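Local coordinates for coiled-coil quantitatively-enriched protein 1 (Schizosaccharomyces pombe, PDB 7CUJ) that links telomeres to the meiotic centrosome component pcp1 and is required for telomere clustering in meiotic prophase, telomere length regulation and chromosome segregation, at residues S10-M18 with S206-S216; V30-C41 with V234-S245. One frame throughout, in Å; residues are numbered along the deposited sequence.

Contact 1 of 2, residues S10-M18 with S206-S216; sequences SVLDIGLPM and SLVLRLIHLGS
Asp13 and Arg210 lie side by side on one face of the sheet, on the neighbouring parallel strands 11-16 and 208-213. Six backbone hydrogen bonds join these strands, from Leu12 N to Val208 O (2.9 Å) at one end to Leu214 N and Leu16 O (2.9 Å) at the other, pairing them in register from Val11-Val208 to Leu16-His213. The salt bridge is side-on: Arg210 NE and NH2 both converge on one oxygen, Asp13 OD1, each at 2.7 Å. OD1 lies 21° out of the guanidinium plane, and both bonds are short and bent, with N-H...O angles near 130°. A kink at chi3 of Arg210 (-65°) folds the guanidinium back to the carboxylate. Ile212 CD1 covers one guanidinium face, 3.8 Å above its centre, and Tyr194 adds a cation-pi contact. Beside this pair, Val11 CG1 rests 3.9 Å from Val208 CG1. On the opposite face of the sheet, Ile14 CD1 touches both Leu209 CG (3.7 Å) and Leu211 CD1, while Leu16 CD1 leans on Leu211 CG; helices 102-112 and 275-294 pack over this apolar side. Near Pro17, a water joins His213 NE2 to Pro17 O, and Met18 CG packs on His213 CB at 3.8 Å. Ser216 OG bonds to His213 O in a type II turn and caps the next helix. The pairing makes 11-16 the outermost strand on one side of the sheet, within this chain; the six-stranded, all-parallel sheet flanked by helices is characteristic of an alpha/beta domain.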
loop_
_atom_site.group_PDB
_atom_site.type_symbol
_atom_site.label_atom_id
_atom_site.label_comp_id
_atom_site.label_asym_id
_atom_site.label_seq_id
_atom_site.Cartn_x
_atom_site.Cartn_y
_atom_site.Cartn_z
ATOM N N SER A 10 -2.540 -40.632 -11.165
ATOM C CA SER A 10 -1.103 -40.956 -10.927
ATOM C C SER A 10 -0.525 -39.987 -9.898
ATOM O O SER A 10 0.173 -40.405 -8.973
ATOM C CB SER A 10 -0.325 -40.923 -12.219
ATOM O OG SER A 10 0.857 -41.703 -12.115
ATOM N N VAL A 11 -0.831 -38.697 -10.090
ATOM C CA VAL A 11 -0.465 -37.624 -9.179
ATOM C C VAL A 11 -1.643 -37.393 -8.235
ATOM O O VAL A 11 -2.719 -37.005 -8.680
ATOM C CB VAL A 11 -0.117 -36.343 -9.963
ATOM C CG1 VAL A 11 0.186 -35.167 -9.043
ATOM C CG2 VAL A 11 1.022 -36.568 -10.947
ATOM N N LEU A 12 -1.425 -37.625 -6.933
ATOM C CA LEU A 12 -2.492 -37.543 -5.945
ATOM C C LEU A 12 -2.181 -36.465 -4.907
ATOM O O LEU A 12 -1.037 -36.321 -4.479
ATOM C CB LEU A 12 -2.663 -38.910 -5.272
ATOM C CG LEU A 12 -3.033 -40.074 -6.194
ATOM C CD1 LEU A 12 -2.923 -41.399 -5.458
ATOM C CD2 LEU A 12 -4.433 -39.897 -6.768
ATOM N N ASP A 13 -3.228 -35.738 -4.492
ATOM C CA ASP A 13 -3.104 -34.631 -3.558
ATOM C C ASP A 13 -3.518 -35.060 -2.154
ATOM O O ASP A 13 -4.511 -35.759 -1.979
ATOM C CB ASP A 13 -3.967 -33.441 -3.983
ATOM C CG ASP A 13 -3.701 -32.980 -5.404
ATOM O OD1 ASP A 13 -2.554 -33.144 -5.867
ATOM O OD2 ASP A 13 -4.647 -32.469 -6.038
ATOM N N ILE A 14 -2.748 -34.596 -1.165
ATOM C CA ILE A 14 -3.066 -34.754 0.243
ATOM C C ILE A 14 -3.317 -33.363 0.822
ATOM O O ILE A 14 -2.382 -32.599 1.058
ATOM C CB ILE A 14 -1.936 -35.504 0.978
ATOM C CG1 ILE A 14 -1.675 -36.878 0.352
ATOM C CG2 ILE A 14 -2.234 -35.608 2.468
ATOM C CD1 ILE A 14 -0.352 -37.501 0.730
ATOM N N GLY A 15 -4.598 -33.043 1.020
ATOM C CA GLY A 15 -4.993 -31.774 1.603
ATOM C C GLY A 15 -4.797 -31.772 3.115
ATOM O O GLY A 15 -5.425 -32.552 3.826
ATOM N N LEU A 16 -3.923 -30.877 3.586
ATOM C CA LEU A 16 -3.603 -30.755 4.999
ATOM C C LEU A 16 -3.938 -29.342 5.464
ATOM O O LEU A 16 -3.643 -28.371 4.766
ATOM C CB LEU A 16 -2.111 -31.043 5.197
ATOM C CG LEU A 16 -1.667 -32.482 4.938
ATOM C CD1 LEU A 16 -0.155 -32.561 4.808
ATOM C CD2 LEU A 16 -2.150 -33.406 6.044
ATOM N N PRO A 17 -4.545 -29.174 6.661
ATOM C CA PRO A 17 -4.990 -27.854 7.109
ATOM C C PRO A 17 -3.836 -26.987 7.609
ATOM O O PRO A 17 -2.839 -27.498 8.114
ATOM C CB PRO A 17 -5.955 -28.187 8.258
ATOM C CG PRO A 17 -5.430 -29.497 8.819
ATOM C CD PRO A 17 -4.834 -30.238 7.638
ATOM N N MET A 18 -3.992 -25.665 7.460
ATOM C CA MET A 18 -3.016 -24.711 7.962
ATOM C C MET A 18 -3.276 -24.455 9.445
ATOM O O MET A 18 -4.412 -24.537 9.910
ATOM C CB MET A 18 -3.090 -23.378 7.208
ATOM C CG MET A 18 -2.828 -23.488 5.719
ATOM S SD MET A 18 -2.487 -21.866 4.982
ATOM C CE MET A 18 -0.697 -21.854 5.051
ATOM N N SER A 206 6.495 -42.908 -11.357
ATOM C CA SER A 206 6.325 -43.405 -10.000
ATOM C C SER A 206 5.094 -42.771 -9.357
ATOM O O SER A 206 4.523 -41.825 -9.897
ATOM C CB SER A 206 7.564 -43.175 -9.166
ATOM O OG SER A 206 7.754 -41.792 -8.901
ATOM N N LEU A 207 4.702 -43.315 -8.198
ATOM C CA LEU A 207 3.636 -42.765 -7.374
ATOM C C LEU A 207 4.053 -41.381 -6.877
ATOM O O LEU A 207 5.109 -41.232 -6.265
ATOM C CB LEU A 207 3.393 -43.726 -6.204
ATOM C CG LEU A 207 2.337 -43.295 -5.185
ATOM C CD1 LEU A 207 0.934 -43.492 -5.739
ATOM C CD2 LEU A 207 2.506 -44.061 -3.883
ATOM N N VAL A 208 3.212 -40.375 -7.156
ATOM C CA VAL A 208 3.469 -38.999 -6.757
ATOM C C VAL A 208 2.391 -38.553 -5.771
ATOM O O VAL A 208 1.209 -38.503 -6.110
ATOM C CB VAL A 208 3.557 -38.052 -7.970
ATOM C CG1 VAL A 208 3.542 -36.587 -7.555
ATOM C CG2 VAL A 208 4.777 -38.343 -8.830
ATOM N N LEU A 209 2.830 -38.228 -4.550
ATOM C CA LEU A 209 1.988 -37.652 -3.514
ATOM C C LEU A 209 2.346 -36.177 -3.373
ATOM O O LEU A 209 3.523 -35.825 -3.364
ATOM C CB LEU A 209 2.255 -38.399 -2.202
ATOM C CG LEU A 209 1.327 -39.569 -1.870
ATOM C CD1 LEU A 209 1.087 -40.471 -3.072
ATOM C CD2 LEU A 209 1.881 -40.372 -0.704
ATOM N N ARG A 210 1.323 -35.322 -3.265
ATOM C CA ARG A 210 1.531 -33.896 -3.067
ATOM C C ARG A 210 0.904 -33.467 -1.743
ATOM O O ARG A 210 -0.289 -33.665 -1.524
ATOM C CB ARG A 210 0.941 -33.084 -4.225
ATOM C CG ARG A 210 1.634 -33.302 -5.562
ATOM C CD ARG A 210 1.245 -32.235 -6.566
ATOM N NE ARG A 210 -0.170 -32.275 -6.914
ATOM C CZ ARG A 210 -0.799 -31.351 -7.632
ATOM N NH1 ARG A 210 -0.140 -30.298 -8.084
ATOM N NH2 ARG A 210 -2.085 -31.481 -7.899
ATOM N N LEU A 211 1.734 -32.896 -0.865
ATOM C CA LEU A 211 1.267 -32.253 0.351
ATOM C C LEU A 211 0.876 -30.821 -0.009
ATOM O O LEU A 211 1.729 -30.013 -0.374
ATOM C CB LEU A 211 2.398 -32.281 1.389
ATOM C CG LEU A 211 2.564 -33.560 2.217
ATOM C CD1 LEU A 211 2.173 -34.813 1.448
ATOM C CD2 LEU A 211 3.980 -33.678 2.756
ATOM N N ILE A 212 -0.430 -30.538 0.068
ATOM C CA ILE A 212 -0.980 -29.253 -0.325
ATOM C C ILE A 212 -1.786 -28.695 0.843
ATOM O O ILE A 212 -2.737 -29.325 1.300
ATOM C CB ILE A 212 -1.829 -29.388 -1.607
ATOM C CG1 ILE A 212 -0.974 -29.838 -2.797
ATOM C CG2 ILE A 212 -2.562 -28.087 -1.903
ATOM C CD1 ILE A 212 -1.759 -30.173 -4.046
ATOM N N HIS A 213 -1.395 -27.508 1.317
ATOM C CA HIS A 213 -2.104 -26.864 2.412
ATOM C C HIS A 213 -3.436 -26.304 1.920
ATOM O O HIS A 213 -3.484 -25.601 0.910
ATOM C CB HIS A 213 -1.238 -25.792 3.084
ATOM C CG HIS A 213 -0.517 -26.288 4.290
ATOM N ND1 HIS A 213 0.856 -26.221 4.406
ATOM C CD2 HIS A 213 -0.967 -26.864 5.424
ATOM C CE1 HIS A 213 1.222 -26.733 5.564
ATOM N NE2 HIS A 213 0.123 -27.131 6.209
ATOM N N LEU A 214 -4.504 -26.630 2.657
ATOM C CA LEU A 214 -5.848 -26.180 2.334
ATOM C C LEU A 214 -5.929 -24.665 2.519
ATOM O O LEU A 214 -5.622 -24.145 3.593
ATOM C CB LEU A 214 -6.861 -26.901 3.231
ATOM C CG LEU A 214 -7.122 -28.375 2.914
ATOM C CD1 LEU A 214 -7.744 -29.081 4.110
ATOM C CD2 LEU A 214 -8.025 -28.522 1.702
ATOM N N GLY A 215 -6.325 -23.979 1.440
ATOM C CA GLY A 215 -6.596 -22.549 1.465
ATOM C C GLY A 215 -5.350 -21.703 1.216
ATOM O O GLY A 215 -5.422 -20.478 1.271
ATOM N N SER A 216 -4.220 -22.368 0.938
ATOM C CA SER A 216 -2.953 -21.698 0.687
ATOM C C SER A 216 -2.805 -21.410 -0.807
ATOM O O SER A 216 -3.701 -21.726 -1.587
ATOM C CB SER A 216 -1.800 -22.519 1.212
ATOM O OG SER A 216 -1.585 -23.669 0.405
HETATM O O HOH W 1 0.018 -26.738 9.372
#

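Contact 2 of 2, residues V30-C41 with V234-S245; sequences VQYFAFCIDHFC and VNIVGVVATLSS
Val30 meets the last turn of helix 232-243 with both methyls. From CB, which points at that helix, CG1 reaches Ala241 CA and O, and CG2 lies 3.9 Å from both Ala241 CA and Ser244 CB. With CG1 anti to the backbone N (chi1 166°), both methyls are turned toward the backbone at Ala241. CG1 also comes near Ala241 CB, at 4.1 Å. Beyond the break at Phe33, on helix 34-41, Ile37 splits its work: CG1 touches Val237 CG1 (3.8 Å), while CG2 reaches Ala241 CB (3.8 Å). This is helix-on-helix packing with no hydrogen bond across it: helix 34-41 runs against 234-243 at 135° between their directions, axes 10.0 Å apart at closest approach, the break at Phe33 separating it from helix 20-32. At the far end, Cys41 SG lies over the backbone near Gly238 N, 3.7 Å from Val237 CG1 and 3.5 Å from Val234 O. Phe40 CE2 leans on Val234 CG2 (3.7 Å), a CH-pi contact in which the methyl stands off-centre, 29° from the ring normal. The apolar layer continues into helix 47-65, where Ile53 touches Phe40, and Phe56 touches both Ile37 and Val240. Phe35 and His39, which do not reach helix 232-243, serve the second copy of the protein: Phe35 meets Phe35 of that copy, and His39 bonds to its Asp46 and Lys52. Thr242 OG1 bonds to the chain of another protein.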
loop_
_atom_site.group_PDB
_atom_site.type_symbol
_atom_site.label_atom_id
_atom_site.label_comp_id
_atom_site.label_asym_id
_atom_site.label_seq_id
_atom_site.Cartn_x
_atom_site.Cartn_y
_atom_site.Cartn_z
ATOM N N VAL A 30 -1.417 -10.576 2.953
ATOM C CA VAL A 30 -2.367 -10.016 2.006
ATOM C C VAL A 30 -2.640 -8.555 2.359
ATOM O O VAL A 30 -2.760 -7.719 1.470
ATOM C CB VAL A 30 -3.660 -10.854 1.946
ATOM C CG1 VAL A 30 -4.790 -10.117 1.244
ATOM C CG2 VAL A 30 -3.421 -12.209 1.296
ATOM N N GLN A 31 -2.728 -8.273 3.663
ATOM C CA GLN A 31 -2.983 -6.945 4.197
ATOM C C GLN A 31 -1.839 -6.005 3.812
ATOM O O GLN A 31 -2.083 -4.889 3.359
ATOM C CB GLN A 31 -3.172 -7.060 5.712
ATOM C CG GLN A 31 -3.445 -5.744 6.427
ATOM C CD GLN A 31 -3.272 -5.888 7.921
ATOM O OE1 GLN A 31 -2.180 -6.166 8.417
ATOM N NE2 GLN A 31 -4.354 -5.692 8.657
ATOM N N TYR A 32 -0.596 -6.479 3.976
ATOM C CA TYR A 32 0.607 -5.716 3.679
ATOM C C TYR A 32 0.700 -5.441 2.179
ATOM O O TYR A 32 1.268 -4.431 1.770
ATOM C CB TYR A 32 1.846 -6.465 4.186
ATOM C CG TYR A 32 3.136 -5.688 4.096
ATOM C CD1 TYR A 32 3.529 -4.842 5.122
ATOM C CD2 TYR A 32 3.960 -5.787 2.982
ATOM C CE1 TYR A 32 4.703 -4.113 5.047
ATOM C CE2 TYR A 32 5.139 -5.065 2.892
ATOM C CZ TYR A 32 5.509 -4.221 3.927
ATOM O OH TYR A 32 6.662 -3.500 3.859
ATOM N N PHE A 33 0.145 -6.352 1.371
ATOM C CA PHE A 33 0.176 -6.269 -0.081
ATOM C C PHE A 33 -1.175 -5.801 -0.630
ATOM O O PHE A 33 -1.433 -5.942 -1.824
ATOM C CB PHE A 33 0.519 -7.642 -0.672
ATOM C CG PHE A 33 1.992 -7.931 -0.813
ATOM C CD1 PHE A 33 2.715 -8.460 0.246
ATOM C CD2 PHE A 33 2.657 -7.665 -2.002
ATOM C CE1 PHE A 33 4.074 -8.715 0.122
ATOM C CE2 PHE A 33 4.014 -7.928 -2.126
ATOM C CZ PHE A 33 4.720 -8.449 -1.064
ATOM N N ALA A 34 -2.035 -5.242 0.231
ATOM C CA ALA A 34 -3.423 -4.997 -0.142
ATOM C C ALA A 34 -3.515 -4.136 -1.402
ATOM O O ALA A 34 -4.185 -4.524 -2.354
ATOM C CB ALA A 34 -4.206 -4.417 1.012
ATOM N N PHE A 35 -2.818 -2.990 -1.401
ATOM C CA PHE A 35 -2.817 -2.058 -2.519
ATOM C C PHE A 35 -2.329 -2.755 -3.785
ATOM O O PHE A 35 -2.980 -2.686 -4.824
ATOM C CB PHE A 35 -1.933 -0.841 -2.229
ATOM C CG PHE A 35 -1.925 0.189 -3.332
ATOM C CD1 PHE A 35 -1.117 0.035 -4.449
ATOM C CD2 PHE A 35 -2.751 1.302 -3.271
ATOM C CE1 PHE A 35 -1.126 0.971 -5.474
ATOM C CE2 PHE A 35 -2.757 2.243 -4.293
ATOM C CZ PHE A 35 -1.942 2.080 -5.392
ATOM N N CYS A 36 -1.171 -3.411 -3.668
ATOM C CA CYS A 36 -0.473 -4.074 -4.757
ATOM C C CYS A 36 -1.338 -5.170 -5.383
ATOM O O CYS A 36 -1.364 -5.312 -6.604
ATOM C CB CYS A 36 0.828 -4.676 -4.241
ATOM S SG CYS A 36 1.943 -5.220 -5.558
ATOM N N ILE A 37 -2.029 -5.947 -4.540
ATOM C CA ILE A 37 -2.871 -7.038 -5.005
ATOM C C ILE A 37 -4.065 -6.457 -5.759
ATOM O O ILE A 37 -4.381 -6.909 -6.861
ATOM C CB ILE A 37 -3.296 -7.956 -3.837
ATOM C CG1 ILE A 37 -2.147 -8.863 -3.386
ATOM C CG2 ILE A 37 -4.534 -8.764 -4.196
ATOM C CD1 ILE A 37 -2.367 -9.528 -2.044
ATOM N N ASP A 38 -4.698 -5.436 -5.164
ATOM C CA ASP A 38 -5.861 -4.790 -5.748
ATOM C C ASP A 38 -5.502 -4.222 -7.120
ATOM O O ASP A 38 -6.268 -4.366 -8.069
ATOM C CB ASP A 38 -6.444 -3.727 -4.811
ATOM C CG ASP A 38 -7.619 -2.974 -5.411
ATOM O OD1 ASP A 38 -8.671 -3.609 -5.644
ATOM O OD2 ASP A 38 -7.468 -1.760 -5.653
ATOM N N HIS A 39 -4.324 -3.594 -7.208
ATOM C CA HIS A 39 -3.846 -2.991 -8.441
ATOM C C HIS A 39 -3.641 -4.063 -9.509
ATOM O O HIS A 39 -4.175 -3.953 -10.611
ATOM C CB HIS A 39 -2.565 -2.185 -8.180
ATOM C CG HIS A 39 -2.067 -1.452 -9.379
ATOM N ND1 HIS A 39 -2.499 -0.173 -9.695
ATOM C CD2 HIS A 39 -1.180 -1.801 -10.336
ATOM C CE1 HIS A 39 -1.900 0.228 -10.797
ATOM N NE2 HIS A 39 -1.083 -0.750 -11.209
ATOM N N PHE A 40 -2.883 -5.106 -9.149
ATOM C CA PHE A 40 -2.457 -6.152 -10.063
ATOM C C PHE A 40 -3.646 -6.973 -10.562
ATOM O O PHE A 40 -3.644 -7.431 -11.704
ATOM C CB PHE A 40 -1.420 -7.041 -9.374
ATOM C CG PHE A 40 -1.024 -8.275 -10.144
ATOM C CD1 PHE A 40 -0.198 -8.183 -11.256
ATOM C CD2 PHE A 40 -1.467 -9.529 -9.750
ATOM C CE1 PHE A 40 0.170 -9.318 -11.962
ATOM C CE2 PHE A 40 -1.098 -10.665 -10.456
ATOM C CZ PHE A 40 -0.280 -10.557 -11.561
ATOM N N CYS A 41 -4.657 -7.151 -9.703
ATOM C CA CYS A 41 -5.744 -8.077 -9.985
ATOM C C CYS A 41 -6.934 -7.393 -10.662
ATOM O O CYS A 41 -7.898 -8.071 -11.010
ATOM C CB CYS A 41 -6.206 -8.782 -8.714
ATOM S SG CYS A 41 -5.070 -10.072 -8.142
ATOM N N VAL A 234 -2.836 -13.813 -11.871
ATOM C CA VAL A 234 -3.909 -12.966 -11.372
ATOM C C VAL A 234 -4.872 -13.790 -10.516
ATOM O O VAL A 234 -5.269 -13.350 -9.437
ATOM C CB VAL A 234 -4.603 -12.205 -12.523
ATOM C CG1 VAL A 234 -5.982 -11.686 -12.146
ATOM C CG2 VAL A 234 -3.738 -11.066 -13.042
ATOM N N ASN A 235 -5.201 -15.001 -10.983
ATOM C CA ASN A 235 -6.210 -15.839 -10.349
ATOM C C ASN A 235 -5.715 -16.417 -9.024
ATOM O O ASN A 235 -6.455 -16.398 -8.042
ATOM C CB ASN A 235 -6.755 -16.904 -11.302
ATOM C CG ASN A 235 -7.718 -16.335 -12.324
ATOM O OD1 ASN A 235 -8.554 -15.495 -11.996
ATOM N ND2 ASN A 235 -7.613 -16.791 -13.563
ATOM N N ILE A 236 -4.472 -16.925 -8.997
ATOM C CA ILE A 236 -3.927 -17.542 -7.795
ATOM C C ILE A 236 -3.727 -16.494 -6.697
ATOM O O ILE A 236 -3.853 -16.817 -5.516
ATOM C CB ILE A 236 -2.651 -18.375 -8.063
ATOM C CG1 ILE A 236 -1.457 -17.514 -8.488
ATOM C CG2 ILE A 236 -2.927 -19.503 -9.049
ATOM C CD1 ILE A 236 -0.141 -18.262 -8.546
ATOM N N VAL A 237 -3.425 -15.250 -7.094
ATOM C CA VAL A 237 -3.273 -14.158 -6.142
ATOM C C VAL A 237 -4.651 -13.766 -5.614
ATOM O O VAL A 237 -4.835 -13.616 -4.406
ATOM C CB VAL A 237 -2.537 -12.948 -6.751
ATOM C CG1 VAL A 237 -2.611 -11.726 -5.846
ATOM C CG2 VAL A 237 -1.090 -13.275 -7.081
ATOM N N GLY A 238 -5.607 -13.610 -6.538
ATOM C CA GLY A 238 -6.965 -13.203 -6.212
ATOM C C GLY A 238 -7.621 -14.150 -5.212
ATOM O O GLY A 238 -8.199 -13.705 -4.221
ATOM N N VAL A 239 -7.504 -15.459 -5.481
ATOM C CA VAL A 239 -8.132 -16.490 -4.671
ATOM C C VAL A 239 -7.526 -16.453 -3.270
ATOM O O VAL A 239 -8.248 -16.440 -2.274
ATOM C CB VAL A 239 -8.008 -17.883 -5.327
ATOM C CG1 VAL A 239 -8.353 -19.017 -4.372
ATOM C CG2 VAL A 239 -8.843 -17.994 -6.594
ATOM N N VAL A 240 -6.192 -16.426 -3.212
ATOM C CA VAL A 240 -5.470 -16.388 -1.952
ATOM C C VAL A 240 -5.856 -15.123 -1.189
ATOM O O VAL A 240 -6.137 -15.192 0.005
ATOM C CB VAL A 240 -3.948 -16.524 -2.170
ATOM C CG1 VAL A 240 -3.135 -15.903 -1.048
ATOM C CG2 VAL A 240 -3.548 -17.976 -2.373
ATOM N N ALA A 241 -5.883 -13.982 -1.890
ATOM C CA ALA A 241 -6.283 -12.717 -1.292
ATOM C C ALA A 241 -7.675 -12.832 -0.669
ATOM O O ALA A 241 -7.871 -12.427 0.474
ATOM C CB ALA A 241 -6.201 -11.590 -2.297
ATOM N N THR A 242 -8.631 -13.398 -1.416
ATOM C CA THR A 242 -9.999 -13.516 -0.934
ATOM C C THR A 242 -10.049 -14.409 0.303
ATOM O O THR A 242 -10.637 -14.032 1.314
ATOM C CB THR A 242 -10.956 -14.002 -2.029
ATOM O OG1 THR A 242 -10.944 -13.040 -3.085
ATOM C CG2 THR A 242 -12.377 -14.179 -1.537
ATOM N N LEU A 243 -9.412 -15.583 0.217
ATOM C CA LEU A 243 -9.463 -16.570 1.283
ATOM C C LEU A 243 -8.876 -16.008 2.578
ATOM O O LEU A 243 -9.317 -16.383 3.664
ATOM C CB LEU A 243 -8.730 -17.843 0.842
ATOM C CG LEU A 243 -9.426 -18.672 -0.241
ATOM C CD1 LEU A 243 -8.526 -19.796 -0.729
ATOM C CD2 LEU A 243 -10.753 -19.232 0.249
ATOM N N SER A 244 -7.899 -15.096 2.454
ATOM C CA SER A 244 -7.145 -14.604 3.599
ATOM C C SER A 244 -7.539 -13.177 3.975
ATOM O O SER A 244 -6.742 -12.473 4.592
ATOM C CB SER A 244 -5.659 -14.691 3.338
ATOM O OG SER A 244 -5.276 -16.009 2.977
ATOM N N SER A 245 -8.759 -12.754 3.620
ATOM C CA SER A 245 -9.208 -11.399 3.910
ATOM C C SER A 245 -10.116 -11.379 5.147
ATOM O O SER A 245 -11.164 -12.052 5.101
ATOM C CB SER A 245 -9.879 -10.768 2.716
ATOM O OG SER A 245 -8.927 -10.475 1.706
#

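How the contacts relate
The centre of contact 1 lies about 6 Å from the centre of the chain, within the parallel sheet, whereas that of contact 2 lies about 21 Å from it, among helices; the two contact centres are about 23 Å apart. Along the chain the segments alternate: 10-18, 30-41, 206-216, 234-245. Strand 11-16 leads into helix 20-32 and on to 34-41, while strand 208-213 leads through helix 217-223 into 232-243, so paired strands are followed by helices that meet again. The contacts touch where Ser216 O packs on Val240 CG2 (3.8 Å). Contact 1 meets no other chain of the assembly, but contact 2 borders a second copy and other proteins, consistent with an adaptor's role.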